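Local coordinates for protein LBCATS-a (Synthetic construct, PDB 5EY5) that probably catalyses the alpha reaction of tryptophan synthase, the cleavage of indole-3-glycerol phosphate to indole and glyceraldehyde 3-phosphate, at residues A[38-43]-A[251-256]; A[218-223]-A[258-263]. One frame throughout, in Å; residues are numbered along the deposited sequence.

Interaction 1 (A[38-43]-A[251-256]); sequences RALVEA and EEVREF
The backbone N of Ala-43, whose methyl group meets Arg-254, donates to two carbonyls at once: 2.9 Å to O of Ala-39 and, more weakly, to O of Leu-40. This forked bond closes the last turn of helix 30-42, the first outer helix of a (beta/alpha)8 TIM barrel. Segment 251-256 lies on helix 249-263, the last outer helix, after the eighth strand, so the contact is where the ring of helices meets itself. No hydrogen bond crosses between the two segments; van der Waals contacts join them.

Small residues at the end of helix 30-42 let the partner come near: the CA atoms of Ala-39 and Arg-254 are 6.0 Å apart, and Ala-39 and Ala-43 both direct their CB toward segment 251-256. Beneath them the join is apolar. CD2 of Leu-40 reaches CG1 of Val-253 at 3.9 Å, the two side chains meeting at a slant. The CB of Leu-40 faces away from its partner helix, and its branched end turns back to make the touch. Val-253 places CG1 anti to the backbone N (chi1 164°), where it meets that leucine. Leucine and valine suit this buried layer, which continues inward from Leu-40 to Ile-48 of strand 48-51 and from Val-253 to Ile-236 and Ile-240 of helix 234-241.

Arg-254 closes the outer margin, where an arginine can lay its aliphatic part on the neighbouring helix and keep its charge at the surface. Its chain runs extended as far as CD, and a nearly eclipsed turn about the CG-CD bond (chi3 15°) swings NE and the guanidinium back beside Ala-39. The methylenes pass Ala-43, whose CB is 4.4 Å from CG of Arg-254, and the guanidinium lies obliquely to the other alanine, with NH1 of Arg-254 4.1 Å from CB of Ala-39.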
loop_
_atom_site.group_PDB
_atom_site.type_symbol
_atom_site.label_atom_id
_atom_site.label_comp_id
_atom_site.label_asym_id
_atom_site.label_seq_id
_atom_site.Cartn_x
_atom_site.Cartn_y
_atom_site.Cartn_z
ATOM N N ARG A 38 -39.453 -4.031 -43.031
ATOM C CA ARG A 38 -40.333 -4.416 -44.126
ATOM C C ARG A 38 -40.567 -5.920 -44.119
ATOM O O ARG A 38 -41.700 -6.384 -44.291
ATOM C CB ARG A 38 -39.747 -3.952 -45.461
ATOM C CG ARG A 38 -39.978 -2.471 -45.770
ATOM C CD ARG A 38 -39.072 -1.981 -46.879
ATOM N NE ARG A 38 -39.192 -0.537 -47.075
ATOM C CZ ARG A 38 -38.324 0.208 -47.753
ATOM N NH1 ARG A 38 -37.254 -0.350 -48.310
ATOM N NH2 ARG A 38 -38.523 1.515 -47.876
ATOM N N ALA A 39 -39.501 -6.693 -43.901
ATOM C CA ALA A 39 -39.637 -8.136 -43.760
ATOM C C ALA A 39 -40.551 -8.495 -42.597
ATOM O O ALA A 39 -41.371 -9.411 -42.709
ATOM C CB ALA A 39 -38.261 -8.777 -43.576
ATOM N N LEU A 40 -40.422 -7.787 -41.470
ATOM C CA LEU A 40 -41.214 -8.114 -40.286
ATOM C C LEU A 40 -42.696 -7.919 -40.552
ATOM O O LEU A 40 -43.526 -8.745 -40.144
ATOM C CB LEU A 40 -40.772 -7.253 -39.096
ATOM C CG LEU A 40 -39.394 -7.554 -38.508
ATOM C CD1 LEU A 40 -39.078 -6.550 -37.409
ATOM C CD2 LEU A 40 -39.359 -8.988 -37.996
ATOM N N VAL A 41 -43.043 -6.831 -41.248
ATOM C CA VAL A 41 -44.430 -6.563 -41.613
ATOM C C VAL A 41 -44.963 -7.670 -42.509
ATOM O O VAL A 41 -46.046 -8.212 -42.275
ATOM C CB VAL A 41 -44.542 -5.183 -42.287
ATOM C CG1 VAL A 41 -45.955 -4.944 -42.800
ATOM C CG2 VAL A 41 -44.124 -4.087 -41.302
ATOM N N GLU A 42 -44.207 -8.016 -43.557
ATOM C CA GLU A 42 -44.623 -9.078 -44.464
ATOM C C GLU A 42 -44.771 -10.416 -43.750
ATOM O O GLU A 42 -45.508 -11.296 -44.220
ATOM C CB GLU A 42 -43.619 -9.201 -45.605
ATOM C CG GLU A 42 -43.445 -7.914 -46.387
ATOM C CD GLU A 42 -44.750 -7.426 -46.989
ATOM O OE1 GLU A 42 -45.026 -7.755 -48.166
ATOM O OE2 GLU A 42 -45.508 -6.727 -46.279
ATOM N N ALA A 43 -44.056 -10.606 -42.641
ATOM C CA ALA A 43 -44.124 -11.837 -41.871
ATOM C C ALA A 43 -45.257 -11.841 -40.851
ATOM O O ALA A 43 -45.423 -12.839 -40.144
ATOM C CB ALA A 43 -42.790 -12.090 -41.164
ATOM N N GLU A 251 -33.642 -13.281 -44.649
ATOM C CA GLU A 251 -34.346 -14.553 -44.794
ATOM C C GLU A 251 -34.434 -15.298 -43.469
ATOM O O GLU A 251 -35.478 -15.875 -43.148
ATOM C CB GLU A 251 -33.660 -15.423 -45.848
ATOM N N GLU A 252 -33.348 -15.314 -42.692
ATOM C CA GLU A 252 -33.373 -16.011 -41.409
ATOM C C GLU A 252 -34.369 -15.358 -40.466
ATOM O O GLU A 252 -35.175 -16.038 -39.819
ATOM C CB GLU A 252 -31.976 -16.031 -40.787
ATOM N N VAL A 253 -34.346 -14.030 -40.393
ATOM C CA VAL A 253 -35.311 -13.322 -39.558
ATOM C C VAL A 253 -36.726 -13.564 -40.073
ATOM O O VAL A 253 -37.638 -13.894 -39.307
ATOM C CB VAL A 253 -34.968 -11.821 -39.493
ATOM C CG1 VAL A 253 -36.145 -11.033 -38.988
ATOM C CG2 VAL A 253 -33.763 -11.595 -38.598
ATOM N N ARG A 254 -36.929 -13.422 -41.388
ATOM C CA ARG A 254 -38.259 -13.666 -41.939
ATOM C C ARG A 254 -38.732 -15.084 -41.641
ATOM O O ARG A 254 -39.896 -15.295 -41.286
ATOM C CB ARG A 254 -38.283 -13.407 -43.446
ATOM C CG ARG A 254 -39.696 -13.383 -44.010
ATOM C CD ARG A 254 -39.757 -13.220 -45.534
ATOM N NE ARG A 254 -38.482 -13.467 -46.195
ATOM C CZ ARG A 254 -37.756 -12.523 -46.787
ATOM N NH1 ARG A 254 -38.190 -11.269 -46.807
ATOM N NH2 ARG A 254 -36.604 -12.838 -47.375
ATOM N N GLU A 255 -37.846 -16.072 -41.787
ATOM C CA GLU A 255 -38.246 -17.450 -41.541
ATOM C C GLU A 255 -38.587 -17.659 -40.076
ATOM O O GLU A 255 -39.608 -18.280 -39.754
ATOM C CB GLU A 255 -37.146 -18.415 -41.989
ATOM N N PHE A 256 -37.761 -17.121 -39.173
ATOM C CA PHE A 256 -38.022 -17.284 -37.746
ATOM C C PHE A 256 -39.327 -16.613 -37.356
ATOM O O PHE A 256 -40.143 -17.190 -36.623
ATOM C CB PHE A 256 -36.860 -16.719 -36.923
ATOM C CG PHE A 256 -37.034 -16.886 -35.432
ATOM C CD1 PHE A 256 -37.037 -15.785 -34.594
ATOM C CD2 PHE A 256 -37.193 -18.145 -34.874
ATOM C CE1 PHE A 256 -37.207 -15.930 -33.227
ATOM C CE2 PHE A 256 -37.356 -18.298 -33.502
ATOM C CZ PHE A 256 -37.364 -17.186 -32.680
#

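Interaction 2 (A[218-223]-A[258-263])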
loop_
_atom_site.group_PDB
_atom_site.type_symbol
_atom_site.label_atom_id
_atom_site.label_comp_id
_atom_site.label_asym_id
_atom_site.label_seq_id
_atom_site.Cartn_x
_atom_site.Cartn_y
_atom_site.Cartn_z
ATOM N N GLU A 218 -42.664 -22.512 -29.569
ATOM C CA GLU A 218 -43.437 -23.182 -28.525
ATOM C C GLU A 218 -43.688 -22.253 -27.341
ATOM O O GLU A 218 -44.794 -22.217 -26.790
ATOM C CB GLU A 218 -42.727 -24.460 -28.072
ATOM N N GLN A 219 -42.677 -21.479 -26.943
ATOM C CA GLN A 219 -42.868 -20.519 -25.859
ATOM C C GLN A 219 -43.800 -19.393 -26.274
ATOM O O GLN A 219 -44.624 -18.938 -25.478
ATOM C CB GLN A 219 -41.520 -19.947 -25.418
ATOM C CG GLN A 219 -40.648 -20.938 -24.701
ATOM C CD GLN A 219 -39.314 -20.333 -24.297
ATOM O OE1 GLN A 219 -38.939 -19.262 -24.778
ATOM N NE2 GLN A 219 -38.593 -21.014 -23.411
ATOM N N ALA A 220 -43.657 -18.898 -27.509
ATOM C CA ALA A 220 -44.544 -17.841 -27.973
ATOM C C ALA A 220 -45.993 -18.300 -27.941
ATOM O O ALA A 220 -46.892 -17.526 -27.581
ATOM C CB ALA A 220 -44.144 -17.402 -29.379
ATOM N N ALA A 221 -46.237 -19.573 -28.275
ATOM C CA ALA A 221 -47.598 -20.097 -28.258
ATOM C C ALA A 221 -48.145 -20.159 -26.840
ATOM O O ALA A 221 -49.307 -19.811 -26.600
ATOM C CB ALA A 221 -47.639 -21.478 -28.911
ATOM N N GLU A 222 -47.322 -20.603 -25.890
ATOM C CA GLU A 222 -47.739 -20.615 -24.493
ATOM C C GLU A 222 -48.108 -19.211 -24.011
ATOM O O GLU A 222 -49.136 -19.024 -23.348
ATOM C CB GLU A 222 -46.631 -21.234 -23.636
ATOM C CG GLU A 222 -46.183 -22.609 -24.146
ATOM C CD GLU A 222 -44.956 -23.159 -23.427
ATOM O OE1 GLU A 222 -44.791 -22.883 -22.220
ATOM O OE2 GLU A 222 -44.155 -23.874 -24.072
ATOM N N VAL A 223 -47.295 -18.208 -24.349
ATOM C CA VAL A 223 -47.604 -16.838 -23.947
ATOM C C VAL A 223 -48.899 -16.362 -24.595
ATOM O O VAL A 223 -49.714 -15.682 -23.960
ATOM C CB VAL A 223 -46.429 -15.894 -24.286
ATOM C CG1 VAL A 223 -46.804 -14.445 -23.982
ATOM C CG2 VAL A 223 -45.187 -16.291 -23.523
ATOM N N ARG A 258 -41.869 -15.939 -39.181
ATOM C CA ARG A 258 -43.038 -16.632 -39.701
ATOM C C ARG A 258 -43.422 -17.800 -38.794
ATOM O O ARG A 258 -44.613 -18.064 -38.579
ATOM C CB ARG A 258 -42.774 -17.097 -41.134
ATOM N N GLU A 259 -42.427 -18.505 -38.244
ATOM C CA GLU A 259 -42.709 -19.521 -37.234
ATOM C C GLU A 259 -43.399 -18.897 -36.032
ATOM O O GLU A 259 -44.380 -19.437 -35.508
ATOM C CB GLU A 259 -41.423 -20.208 -36.783
ATOM C CG GLU A 259 -40.608 -20.868 -37.867
ATOM C CD GLU A 259 -39.270 -21.360 -37.336
ATOM O OE1 GLU A 259 -38.251 -21.222 -38.051
ATOM O OE2 GLU A 259 -39.238 -21.870 -36.192
ATOM N N LEU A 260 -42.884 -17.755 -35.573
ATOM C CA LEU A 260 -43.494 -17.083 -34.434
ATOM C C LEU A 260 -44.919 -16.675 -34.752
ATOM O O LEU A 260 -45.802 -16.743 -33.888
ATOM C CB LEU A 260 -42.670 -15.855 -34.038
ATOM C CG LEU A 260 -41.195 -16.005 -33.668
ATOM C CD1 LEU A 260 -40.556 -14.631 -33.442
ATOM C CD2 LEU A 260 -41.024 -16.909 -32.453
ATOM N N ARG A 261 -45.166 -16.238 -35.987
ATOM C CA ARG A 261 -46.507 -15.787 -36.359
ATOM C C ARG A 261 -47.498 -16.947 -36.358
ATOM O O ARG A 261 -48.634 -16.811 -35.880
ATOM C CB ARG A 261 -46.455 -15.104 -37.734
ATOM C CG ARG A 261 -47.806 -14.688 -38.335
ATOM C CD ARG A 261 -48.388 -13.437 -37.666
ATOM N NE ARG A 261 -49.001 -13.723 -36.368
ATOM C CZ ARG A 261 -49.553 -12.805 -35.578
ATOM N NH1 ARG A 261 -49.567 -11.528 -35.944
ATOM N NH2 ARG A 261 -50.076 -13.159 -34.410
ATOM N N GLU A 262 -47.095 -18.099 -36.903
ATOM C CA GLU A 262 -47.965 -19.269 -36.841
ATOM C C GLU A 262 -48.204 -19.696 -35.400
ATOM O O GLU A 262 -49.253 -20.273 -35.089
ATOM C CB GLU A 262 -47.368 -20.428 -37.646
ATOM N N ALA A 263 -47.257 -19.402 -34.506
ATOM C CA ALA A 263 -47.391 -19.783 -33.105
ATOM C C ALA A 263 -48.225 -18.797 -32.294
ATOM O O ALA A 263 -48.964 -19.212 -31.398
ATOM C CB ALA A 263 -46.006 -19.934 -32.469
#
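Ala-221 and Ala-263 meet almost backbone to backbone. CA of Ala-221 lies 3.5 Å from O of Ala-263 in a CA-H...O contact with an angle of 136° at the hydrogen, and CB of Ala-221 is 3.6 Å from the same oxygen. The two methyl groups also touch, CB of Ala-221 to CB of Ala-263 at 4.2 Å. Alanine suits both places because a lone methyl lets the main chains come this near, their CA atoms 4.9 Å apart.

One residue earlier, Ala-220 turns its CB toward the partner and touches two groups, CB of Ala-263 and CD2 of Leu-260, each at 4.4 Å. Leu-260 reaches across with its end, its CB setting off to one side. Its CG lies beside the backbone N (chi1 -58°), and from there CD2 extends to the alanine methyl.

The two helices run in nearly the same direction, their segment axes 8.4 Å apart at closest approach and crossing at -32°, as neighbouring outer helices of a TIM barrel: helix 217-224 comes after the seventh strand and helix 249-263 after the eighth, with the short helix 234-241 between them in the chain. Leu-260 also packs inward on Val-232 of that eighth strand, which suits a leucine buried between helix and barrel wall.

Further out, polar bonds join each helix to the loops around it. Gln-219 accepts from N of Ser-215 through OE1 and donates from NE2 to O of Arg-186, tying helix 217-224 to the loops before it. On the other helix, the guanidinium of Arg-261 forms a salt bridge from NH1 to OD2 of Asp-46 and bonds to O of Gly-44, while its NH2 binds the carbonyls of Lys-17 and Val-264.

Overall arrangement
Helix 249-263 serves both contacts: its earlier turns meet helix 30-42 in interaction 1 and its last turns meet helix 217-224 in interaction 2. It thus sits between the first and seventh outer helices of the barrel, and the contact centres are 14 Å apart. They also touch directly, O of Ala-43 lying 3.5 Å from CB of Arg-261, whose guanidinium continues to Gly-44 and Asp-46. Bound sn-glycerol-3-phosphate is about 9 Å from the side chain of Leu-260 and about 12 Å from that of Leu-40. Interaction 2 is linked to its pocket through two lining residues, Val-232 packed under Leu-260 and Arg-186, whose backbone O accepts from NE2 of Gln-219.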